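Local coordinates for protein tryptophan halogenase superfamily (Brevundimonas sp. BAL3, PDB 6FRL) that halogenates with flavin, preferring bromide over chloride, probably on electron-rich aromatic substrates such as indoles, at residues I114-R125 and Y460-M471; D128-L137 and L480-A488. All coordinates share one frame; numbering follows the deposited sequence.

Contact 1: I114-R125 and Y460-M471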
loop_
_atom_site.group_PDB
_atom_site.type_symbol
_atom_site.label_atom_id
_atom_site.label_comp_id
_atom_site.label_asym_id
_atom_site.label_seq_id
_atom_site.Cartn_x
_atom_site.Cartn_y
_atom_site.Cartn_z
ATOM N N ILE B 114 -3.083 -17.811 -3.875
ATOM C CA ILE B 114 -2.409 -18.351 -2.714
ATOM C C ILE B 114 -0.908 -18.235 -2.955
ATOM O O ILE B 114 -0.407 -18.451 -4.061
ATOM C CB ILE B 114 -2.853 -19.808 -2.444
ATOM C CG1 ILE B 114 -4.346 -19.821 -2.090
ATOM C CG2 ILE B 114 -2.054 -20.437 -1.304
ATOM C CD1 ILE B 114 -5.019 -21.159 -2.283
ATOM N N GLY B 115 -0.201 -17.856 -1.908
ATOM C CA GLY B 115 1.215 -17.622 -1.979
ATOM C C GLY B 115 1.962 -18.935 -2.139
ATOM O O GLY B 115 1.649 -19.946 -1.478
ATOM N N PHE B 116 2.988 -18.894 -2.984
ATOM C CA PHE B 116 3.800 -20.069 -3.224
ATOM C C PHE B 116 4.259 -20.804 -1.962
ATOM O O PHE B 116 4.220 -22.034 -1.918
ATOM C CB PHE B 116 5.030 -19.695 -4.042
ATOM C CG PHE B 116 5.964 -20.849 -4.255
ATOM C CD1 PHE B 116 5.626 -21.865 -5.120
ATOM C CD2 PHE B 116 7.176 -20.903 -3.591
ATOM C CE1 PHE B 116 6.477 -22.929 -5.299
ATOM C CE2 PHE B 116 8.035 -21.954 -3.779
ATOM C CZ PHE B 116 7.678 -22.982 -4.620
ATOM N N HIS B 117 4.735 -20.056 -0.960
ATOM C CA HIS B 117 5.312 -20.662 0.235
ATOM C C HIS B 117 4.399 -21.700 0.943
ATOM O O HIS B 117 4.919 -22.648 1.546
ATOM C CB HIS B 117 5.817 -19.604 1.204
ATOM C CG HIS B 117 4.748 -18.748 1.813
ATOM N ND1 HIS B 117 4.251 -17.621 1.195
ATOM C CD2 HIS B 117 4.132 -18.819 3.020
ATOM C CE1 HIS B 117 3.372 -17.036 1.989
ATOM N NE2 HIS B 117 3.262 -17.758 3.094
ATOM N N HIS B 118 3.075 -21.546 0.823
ATOM C CA HIS B 118 2.100 -22.517 1.380
ATOM C C HIS B 118 2.181 -23.885 0.693
ATOM O O HIS B 118 2.260 -24.898 1.356
ATOM C CB HIS B 118 0.657 -21.986 1.300
ATOM C CG HIS B 118 0.436 -20.739 2.102
ATOM N ND1 HIS B 118 0.629 -20.698 3.468
ATOM C CD2 HIS B 118 0.075 -19.490 1.736
ATOM C CE1 HIS B 118 0.363 -19.487 3.912
ATOM N NE2 HIS B 118 0.044 -18.729 2.878
ATOM N N TYR B 119 2.216 -23.894 -0.633
ATOM C CA TYR B 119 2.406 -25.124 -1.375
ATOM C C TYR B 119 3.779 -25.762 -1.021
ATOM O O TYR B 119 3.868 -26.974 -0.769
ATOM C CB TYR B 119 2.293 -24.866 -2.873
ATOM C CG TYR B 119 0.938 -24.371 -3.325
ATOM C CD1 TYR B 119 -0.100 -25.253 -3.625
ATOM C CD2 TYR B 119 0.696 -23.002 -3.478
ATOM C CE1 TYR B 119 -1.351 -24.781 -4.046
ATOM C CE2 TYR B 119 -0.544 -22.506 -3.905
ATOM C CZ TYR B 119 -1.561 -23.393 -4.192
ATOM O OH TYR B 119 -2.776 -22.878 -4.600
ATOM N N TRP B 120 4.839 -24.936 -0.956
ATOM C CA TRP B 120 6.162 -25.403 -0.542
ATOM C C TRP B 120 6.134 -26.026 0.853
ATOM O O TRP B 120 6.774 -27.056 1.095
ATOM C CB TRP B 120 7.185 -24.269 -0.571
ATOM C CG TRP B 120 8.565 -24.704 -0.192
ATOM C CD1 TRP B 120 9.467 -25.368 -0.975
ATOM C CD2 TRP B 120 9.186 -24.534 1.077
ATOM N NE1 TRP B 120 10.629 -25.606 -0.270
ATOM C CE2 TRP B 120 10.481 -25.104 0.995
ATOM C CE3 TRP B 120 8.780 -23.947 2.275
ATOM C CZ2 TRP B 120 11.378 -25.114 2.084
ATOM C CZ3 TRP B 120 9.667 -23.958 3.368
ATOM C CH2 TRP B 120 10.953 -24.537 3.258
ATOM N N LEU B 121 5.410 -25.412 1.779
ATOM C CA LEU B 121 5.286 -25.993 3.120
ATOM C C LEU B 121 4.554 -27.340 3.158
ATOM O O LEU B 121 5.001 -28.247 3.855
ATOM C CB LEU B 121 4.640 -25.013 4.105
ATOM C CG LEU B 121 5.588 -23.882 4.502
ATOM C CD1 LEU B 121 4.838 -22.652 4.996
ATOM C CD2 LEU B 121 6.580 -24.400 5.538
ATOM N N LYS B 122 3.451 -27.465 2.424
ATOM C CA LYS B 122 2.751 -28.746 2.291
ATOM C C LYS B 122 3.709 -29.854 1.864
ATOM O O LYS B 122 3.784 -30.911 2.498
ATOM C CB LYS B 122 1.590 -28.675 1.277
ATOM C CG LYS B 122 1.022 -30.057 0.956
ATOM C CD LYS B 122 -0.253 -29.938 0.103
ATOM C CE LYS B 122 -0.908 -31.275 -0.129
ATOM N NZ LYS B 122 -1.168 -31.925 1.187
ATOM N N GLN B 123 4.454 -29.597 0.799
ATOM C CA GLN B 123 5.406 -30.588 0.269
ATOM C C GLN B 123 6.528 -30.853 1.260
ATOM O O GLN B 123 6.971 -31.983 1.431
ATOM C CB GLN B 123 5.957 -30.156 -1.095
ATOM C CG GLN B 123 6.565 -31.281 -1.938
ATOM C CD GLN B 123 5.561 -32.363 -2.362
ATOM O OE1 GLN B 123 4.360 -32.120 -2.538
ATOM N NE2 GLN B 123 6.061 -33.576 -2.493
ATOM N N ARG B 124 6.978 -29.810 1.933
ATOM C CA ARG B 124 7.987 -29.973 2.968
ATOM C C ARG B 124 7.478 -30.872 4.093
ATOM O O ARG B 124 8.257 -31.613 4.674
ATOM C CB ARG B 124 8.417 -28.612 3.528
ATOM C CG ARG B 124 9.473 -28.705 4.591
ATOM C CD ARG B 124 9.826 -27.342 5.128
ATOM N NE ARG B 124 10.929 -27.432 6.092
ATOM C CZ ARG B 124 10.796 -27.490 7.417
ATOM N NH1 ARG B 124 9.602 -27.352 8.021
ATOM N NH2 ARG B 124 11.889 -27.593 8.154
ATOM N N ARG B 125 6.181 -30.777 4.392
ATOM C CA ARG B 125 5.538 -31.595 5.422
ATOM C C ARG B 125 5.598 -33.073 5.004
ATOM O O ARG B 125 5.917 -33.940 5.817
ATOM C CB ARG B 125 4.089 -31.119 5.626
ATOM C CG ARG B 125 3.354 -31.618 6.849
ATOM C CD ARG B 125 1.845 -31.401 6.729
ATOM N NE ARG B 125 1.477 -30.016 7.053
ATOM C CZ ARG B 125 1.363 -29.519 8.292
ATOM N NH1 ARG B 125 1.618 -30.263 9.375
ATOM N NH2 ARG B 125 1.006 -28.244 8.455
ATOM N N TYR B 460 9.027 -21.601 10.700
ATOM C CA TYR B 460 7.935 -21.916 9.777
ATOM C C TYR B 460 6.617 -22.056 10.511
ATOM O O TYR B 460 6.621 -22.446 11.659
ATOM C CB TYR B 460 8.230 -23.242 9.077
ATOM C CG TYR B 460 9.545 -23.263 8.347
ATOM C CD1 TYR B 460 9.699 -22.553 7.150
ATOM C CD2 TYR B 460 10.638 -23.967 8.839
ATOM C CE1 TYR B 460 10.896 -22.549 6.454
ATOM C CE2 TYR B 460 11.848 -23.971 8.146
ATOM C CZ TYR B 460 11.958 -23.254 6.944
ATOM O OH TYR B 460 13.129 -23.228 6.233
ATOM N N PRO B 461 5.481 -21.776 9.847
ATOM C CA PRO B 461 4.182 -21.896 10.491
ATOM C C PRO B 461 3.761 -23.317 10.771
ATOM O O PRO B 461 4.220 -24.220 10.087
ATOM C CB PRO B 461 3.202 -21.280 9.481
ATOM C CG PRO B 461 3.946 -21.052 8.228
ATOM C CD PRO B 461 5.405 -21.081 8.552
ATOM N N ASP B 462 2.855 -23.485 11.736
ATOM C CA ASP B 462 2.353 -24.812 12.161
ATOM C C ASP B 462 1.436 -25.315 11.060
ATOM O O ASP B 462 1.635 -26.425 10.565
ATOM C CB ASP B 462 1.559 -24.787 13.504
ATOM C CG ASP B 462 1.696 -23.443 14.290
ATOM O OD1 ASP B 462 2.849 -23.036 14.541
ATOM O OD2 ASP B 462 0.651 -22.818 14.646
ATOM N N HIS B 463 0.449 -24.496 10.684
ATOM C CA HIS B 463 -0.378 -24.788 9.507
ATOM C C HIS B 463 -0.332 -23.721 8.408
ATOM O O HIS B 463 -0.474 -22.484 8.630
ATOM C CB HIS B 463 -1.836 -25.178 9.793
ATOM C CG HIS B 463 -2.345 -26.240 8.857
ATOM N ND1 HIS B 463 -3.017 -25.958 7.684
ATOM C CD2 HIS B 463 -2.241 -27.592 8.912
ATOM C CE1 HIS B 463 -3.325 -27.090 7.071
ATOM N NE2 HIS B 463 -2.858 -28.094 7.791
ATOM N N HIS B 464 -0.079 -24.234 7.204
ATOM C CA HIS B 464 -0.277 -23.526 5.914
ATOM C C HIS B 464 -1.791 -23.339 5.574
ATOM O O HIS B 464 -2.672 -23.790 6.311
ATOM C CB HIS B 464 0.488 -24.262 4.777
ATOM C CG HIS B 464 0.047 -25.680 4.537
ATOM N ND1 HIS B 464 0.778 -26.773 4.953
ATOM C CD2 HIS B 464 -1.046 -26.177 3.910
ATOM C CE1 HIS B 464 0.145 -27.881 4.605
ATOM N NE2 HIS B 464 -0.961 -27.548 3.963
ATOM N N ASP B 465 -2.073 -22.679 4.454
ATOM C CA ASP B 465 -3.439 -22.367 3.978
ATOM C C ASP B 465 -4.158 -23.668 3.529
ATOM O O ASP B 465 -3.655 -24.331 2.640
ATOM C CB ASP B 465 -3.303 -21.359 2.815
ATOM C CG ASP B 465 -4.617 -20.811 2.317
ATOM O OD1 ASP B 465 -5.644 -21.515 2.299
ATOM O OD2 ASP B 465 -4.610 -19.634 1.901
ATOM N N PRO B 466 -5.337 -24.024 4.112
ATOM C CA PRO B 466 -5.948 -25.359 3.830
ATOM C C PRO B 466 -6.587 -25.563 2.454
ATOM O O PRO B 466 -7.033 -26.671 2.168
ATOM C CB PRO B 466 -7.027 -25.504 4.899
ATOM C CG PRO B 466 -7.425 -24.103 5.184
ATOM C CD PRO B 466 -6.211 -23.217 4.985
ATOM N N ALA B 467 -6.658 -24.524 1.617
ATOM C CA ALA B 467 -7.097 -24.704 0.215
ATOM C C ALA B 467 -6.033 -25.449 -0.611
ATOM O O ALA B 467 -6.328 -26.037 -1.654
ATOM C CB ALA B 467 -7.434 -23.355 -0.407
ATOM N N VAL B 468 -4.810 -25.403 -0.095
ATOM C CA VAL B 468 -3.632 -26.037 -0.671
ATOM C C VAL B 468 -3.648 -27.550 -0.537
ATOM O O VAL B 468 -3.158 -28.225 -1.416
ATOM C CB VAL B 468 -2.353 -25.456 -0.007
ATOM C CG1 VAL B 468 -1.101 -26.220 -0.373
ATOM C CG2 VAL B 468 -2.190 -23.992 -0.392
ATOM N N ASP B 469 -4.187 -28.083 0.565
ATOM C CA ASP B 469 -4.325 -29.557 0.784
ATOM C C ASP B 469 -5.348 -30.246 -0.142
ATOM O O ASP B 469 -5.403 -31.462 -0.177
ATOM C CB ASP B 469 -4.676 -29.857 2.233
ATOM C CG ASP B 469 -3.566 -29.457 3.202
ATOM O OD1 ASP B 469 -2.382 -29.771 2.970
ATOM O OD2 ASP B 469 -3.887 -28.830 4.230
ATOM N N ALA B 470 -6.148 -29.470 -0.879
ATOM C CA ALA B 470 -6.948 -29.955 -2.027
ATOM C C ALA B 470 -6.110 -30.567 -3.193
ATOM O O ALA B 470 -6.624 -31.355 -3.996
ATOM C CB ALA B 470 -7.840 -28.826 -2.561
ATOM N N MET B 471 -4.842 -30.184 -3.301
ATOM C CA MET B 471 -3.942 -30.630 -4.375
ATOM C C MET B 471 -3.319 -32.012 -4.081
ATOM O O MET B 471 -3.041 -32.363 -2.926
ATOM C CB MET B 471 -2.848 -29.564 -4.583
ATOM C CG MET B 471 -2.089 -29.601 -5.900
ATOM S SD MET B 471 -1.591 -27.931 -6.454
ATOM C CE MET B 471 0.108 -28.189 -6.963
#
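Val468 lies with CG2 over the centre of the Tyr119 ring, 3.9 Å from its centroid, while CG1 meets Tyr119 CD1; a beta-branched residue suits this place because both methyls reach the ring and CG2 also touches Ile114. Asp465 brings its CB over the face of His118, 3.9 Å from that ring's centroid. Midway along helix 116-125, Leu121 packs CD1 on Pro461 CG. Further on, the guanidinium of Arg124 lies over one face of the Tyr460 ring, toward its rim, in an off-centre cation-pi contact.

The polar centre is Asp469 OD1, which accepts two bonds: Lys122 NZ reaches it at 3.0 Å, on the anti side, and His464 NE2 at 2.8 Å from above the carboxylate plane. His464 holds its CG between backbone N and carbonyl carbon (chi1 61°), which lays the imidazole against Lys122 CB. Arg125 NH2, on a poorly ordered side chain, donates to Asp462 O at 2.9 Å, in the carbonyl plane but tilted from the guanidinium plane.

Asp469 OD2 forms a salt bridge with Arg10 of the second subunit. An Asx turn, Asp465 OD1 accepting from Ala467 N within a type I beta turn, shapes this loop between helices 447-456 and 473-492, which packs on helix 116-125 beside the second subunit.

Contact 2: D128-L137 and L480-A488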
loop_
_atom_site.group_PDB
_atom_site.type_symbol
_atom_site.label_atom_id
_atom_site.label_comp_id
_atom_site.label_asym_id
_atom_site.label_seq_id
_atom_site.Cartn_x
_atom_site.Cartn_y
_atom_site.Cartn_z
ATOM N N ASP B 128 9.832 -34.112 1.174
ATOM C CA ASP B 128 10.731 -33.303 0.306
ATOM C C ASP B 128 11.626 -32.300 1.095
ATOM O O ASP B 128 11.130 -31.513 1.923
ATOM C CB ASP B 128 9.888 -32.512 -0.703
ATOM C CG ASP B 128 10.703 -31.912 -1.826
ATOM O OD1 ASP B 128 11.911 -31.653 -1.648
ATOM O OD2 ASP B 128 10.112 -31.719 -2.911
ATOM N N ALA B 129 12.929 -32.313 0.804
ATOM C CA ALA B 129 13.916 -31.487 1.526
ATOM C C ALA B 129 14.519 -30.288 0.725
ATOM O O ALA B 129 15.494 -29.669 1.186
ATOM C CB ALA B 129 15.030 -32.394 2.042
ATOM N N ALA B 130 13.932 -29.969 -0.444
ATOM C CA ALA B 130 14.437 -28.878 -1.303
ATOM C C ALA B 130 14.285 -27.493 -0.656
ATOM O O ALA B 130 13.166 -27.096 -0.324
ATOM C CB ALA B 130 13.739 -28.875 -2.653
ATOM N N PRO B 131 15.403 -26.745 -0.514
ATOM C CA PRO B 131 15.308 -25.450 0.149
ATOM C C PRO B 131 14.359 -24.512 -0.591
ATOM O O PRO B 131 14.184 -24.619 -1.811
ATOM C CB PRO B 131 16.735 -24.892 0.060
ATOM C CG PRO B 131 17.611 -26.005 -0.428
ATOM C CD PRO B 131 16.714 -26.944 -1.168
ATOM N N LEU B 132 13.735 -23.599 0.140
ATOM C CA LEU B 132 12.890 -22.597 -0.491
ATOM C C LEU B 132 13.668 -21.772 -1.571
ATOM O O LEU B 132 13.082 -21.398 -2.606
ATOM C CB LEU B 132 12.289 -21.692 0.572
ATOM C CG LEU B 132 11.406 -20.550 0.081
ATOM C CD1 LEU B 132 10.056 -21.066 -0.371
ATOM C CD2 LEU B 132 11.287 -19.534 1.193
ATOM N N ALA B 133 14.960 -21.525 -1.332
ATOM C CA ALA B 133 15.854 -20.833 -2.280
ATOM C C ALA B 133 16.023 -21.471 -3.680
ATOM O O ALA B 133 16.374 -20.781 -4.644
ATOM C CB ALA B 133 17.225 -20.648 -1.635
ATOM N N ALA B 134 15.784 -22.778 -3.799
ATOM C CA ALA B 134 15.773 -23.392 -5.114
ATOM C C ALA B 134 14.687 -22.852 -6.019
ATOM O O ALA B 134 14.716 -23.138 -7.204
ATOM C CB ALA B 134 15.638 -24.893 -5.012
ATOM N N TYR B 135 13.736 -22.101 -5.481
ATOM C CA TYR B 135 12.658 -21.526 -6.287
ATOM C C TYR B 135 12.774 -20.034 -6.529
ATOM O O TYR B 135 11.815 -19.436 -6.985
ATOM C CB TYR B 135 11.303 -21.836 -5.668
ATOM C CG TYR B 135 11.088 -23.297 -5.442
ATOM C CD1 TYR B 135 11.482 -23.891 -4.249
ATOM C CD2 TYR B 135 10.479 -24.099 -6.408
ATOM C CE1 TYR B 135 11.313 -25.245 -4.031
ATOM C CE2 TYR B 135 10.296 -25.470 -6.193
ATOM C CZ TYR B 135 10.709 -26.021 -4.995
ATOM O OH TYR B 135 10.521 -27.351 -4.758
ATOM N N SER B 136 13.945 -19.451 -6.235
ATOM C CA SER B 136 14.284 -18.052 -6.563
ATOM C C SER B 136 15.443 -17.998 -7.541
ATOM O O SER B 136 16.562 -18.419 -7.211
ATOM C CB SER B 136 14.723 -17.290 -5.304
ATOM O OG SER B 136 15.268 -16.009 -5.636
ATOM N N LEU B 137 15.193 -17.449 -8.720
ATOM C CA LEU B 137 16.219 -17.294 -9.740
ATOM C C LEU B 137 17.321 -16.381 -9.243
ATOM O O LEU B 137 18.510 -16.663 -9.434
ATOM C CB LEU B 137 15.612 -16.772 -11.034
ATOM C CG LEU B 137 16.531 -16.368 -12.177
ATOM C CD1 LEU B 137 17.461 -17.513 -12.539
ATOM C CD2 LEU B 137 15.706 -15.937 -13.385
ATOM N N LEU B 480 6.600 -28.738 -8.708
ATOM C CA LEU B 480 7.728 -28.152 -8.005
ATOM C C LEU B 480 9.092 -28.586 -8.574
ATOM O O LEU B 480 10.000 -27.781 -8.623
ATOM C CB LEU B 480 7.638 -28.441 -6.495
ATOM C CG LEU B 480 6.986 -27.281 -5.698
ATOM C CD1 LEU B 480 5.580 -26.904 -6.177
ATOM C CD2 LEU B 480 6.914 -27.577 -4.223
ATOM N N ALA B 481 9.232 -29.844 -8.988
ATOM C CA ALA B 481 10.494 -30.315 -9.586
ATOM C C ALA B 481 10.750 -29.661 -10.945
ATOM O O ALA B 481 11.889 -29.359 -11.269
ATOM C CB ALA B 481 10.549 -31.851 -9.672
ATOM N N GLU B 482 9.693 -29.426 -11.714
ATOM C CA GLU B 482 9.785 -28.649 -12.969
ATOM C C GLU B 482 10.276 -27.195 -12.772
ATOM O O GLU B 482 11.135 -26.723 -13.518
ATOM C CB GLU B 482 8.419 -28.691 -13.678
ATOM C CG GLU B 482 8.255 -27.925 -14.989
ATOM C CD GLU B 482 6.874 -28.181 -15.643
ATOM O OE1 GLU B 482 6.176 -29.151 -15.248
ATOM O OE2 GLU B 482 6.458 -27.416 -16.559
ATOM N N MET B 483 9.720 -26.490 -11.777
ATOM C CA MET B 483 10.158 -25.138 -11.408
ATOM C C MET B 483 11.628 -25.167 -11.017
ATOM O O MET B 483 12.422 -24.409 -11.537
ATOM C CB MET B 483 9.354 -24.602 -10.228
ATOM C CG MET B 483 7.992 -24.054 -10.611
ATOM S SD MET B 483 7.124 -23.189 -9.274
ATOM C CE MET B 483 6.222 -24.521 -8.516
ATOM N N ARG B 484 11.957 -26.061 -10.096
ATOM C CA ARG B 484 13.284 -26.241 -9.524
ATOM C C ARG B 484 14.333 -26.453 -10.622
ATOM O O ARG B 484 15.417 -25.885 -10.590
ATOM C CB ARG B 484 13.199 -27.432 -8.543
ATOM C CG ARG B 484 14.370 -27.681 -7.632
ATOM C CD ARG B 484 13.973 -28.471 -6.380
ATOM N NE ARG B 484 13.622 -29.879 -6.634
ATOM C CZ ARG B 484 12.405 -30.419 -6.548
ATOM N NH1 ARG B 484 11.312 -29.699 -6.254
ATOM N NH2 ARG B 484 12.266 -31.713 -6.817
ATOM N N ALA B 485 13.958 -27.231 -11.624
ATOM C CA ALA B 485 14.794 -27.492 -12.790
ATOM C C ALA B 485 14.876 -26.300 -13.760
ATOM O O ALA B 485 15.967 -26.005 -14.231
ATOM C CB ALA B 485 14.298 -28.735 -13.518
ATOM N N ASN B 486 13.760 -25.630 -14.070
ATOM C CA ASN B 486 13.787 -24.449 -14.967
ATOM C C ASN B 486 14.821 -23.414 -14.490
ATOM O O ASN B 486 15.625 -22.883 -15.262
ATOM C CB ASN B 486 12.415 -23.748 -15.063
ATOM C CG ASN B 486 11.367 -24.561 -15.834
ATOM O OD1 ASN B 486 11.697 -25.401 -16.675
ATOM N ND2 ASN B 486 10.080 -24.316 -15.536
ATOM N N ILE B 487 14.782 -23.135 -13.193
ATOM C CA ILE B 487 15.754 -22.226 -12.571
ATOM C C ILE B 487 17.197 -22.758 -12.658
ATOM O O ILE B 487 18.100 -22.022 -13.038
ATOM C CB ILE B 487 15.356 -21.869 -11.106
ATOM C CG1 ILE B 487 14.181 -20.906 -11.134
ATOM C CG2 ILE B 487 16.531 -21.248 -10.345
ATOM C CD1 ILE B 487 13.561 -20.658 -9.782
ATOM N N ALA B 488 17.405 -24.022 -12.289
ATOM C CA ALA B 488 18.773 -24.582 -12.189
ATOM C C ALA B 488 19.436 -24.569 -13.574
ATOM O O ALA B 488 20.564 -24.145 -13.681
ATOM C CB ALA B 488 18.751 -25.967 -11.575
HETATM O O HOH W 1 16.686 -24.596 -8.787
#
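Tyr135 and Arg484 meet because their torsions send each side chain toward the other. Tyr135 sets CG anti to its carbonyl carbon (chi1 -55°), which swings the ring across helix 473-492; Arg484 starts out anti to its own backbone N and then bends at chi3 (70°), folding the guanidinium back toward the phenol. Arg484 NH1 donates to Tyr135 OH at 2.9 Å, a bent bond with the oxygen tilted 17° from the guanidinium plane. A tyrosine suits this place because it joins a long apolar ring to a polar end that the arginine can reach.

The ring's edge meets the helix: Leu480 O lies near its plane, 3.4 Å from Tyr135 CE2, and Met483 CB sits near the same plane beside CD2. Small residues line the arginine's aliphatic part, with Ala130 CB 3.8 Å from Arg484 CD and Ala134 CB against CG. Asp128 OD2 is 4.1 Å from Arg484 NH1, too far for a salt bridge, so any attraction is probably long-range only; its OD1 instead accepts from Ala130 N in an Asx turn.

One helical turn on from Met483, the branched side chain of Ile487 sends its CD1 end onto the backbone, 3.4 Å from Tyr135 C, while CG2 faces Leu137. A water donates to both Ala134 O, at 2.9 Å, and Arg484 O, bridging the two backbones.

Ser136 then starts helix 137-143, its OG capping Ala139 N. The whole is a loop with a short 3-10 turn, laid across one face of helix 473-492 and ending in a serine N-cap.

Helix 116-125 belongs to contact 1, yet it also touches contact 2, so the two regions, with centres about 16 Å apart, form one continuous block. Trp120 NE1 probably donates to Ala130 O at 2.9 Å, and the Trp120 and Phe116 rings both pack on Tyr135, with Phe116 CZ 3.5 Å from Tyr135 CD2. Within contact 1 the same Trp120 also meets Tyr460, CZ3 lying 3.6 Å from Tyr460 CE1. Along the chain the segments alternate, in the order 114-125, 128-137, 460-471, 480-488. Both contacts lie on the same side of the chain's centre, their own centres about 31 and 27 Å from it. Contact 1 also reaches the second subunit.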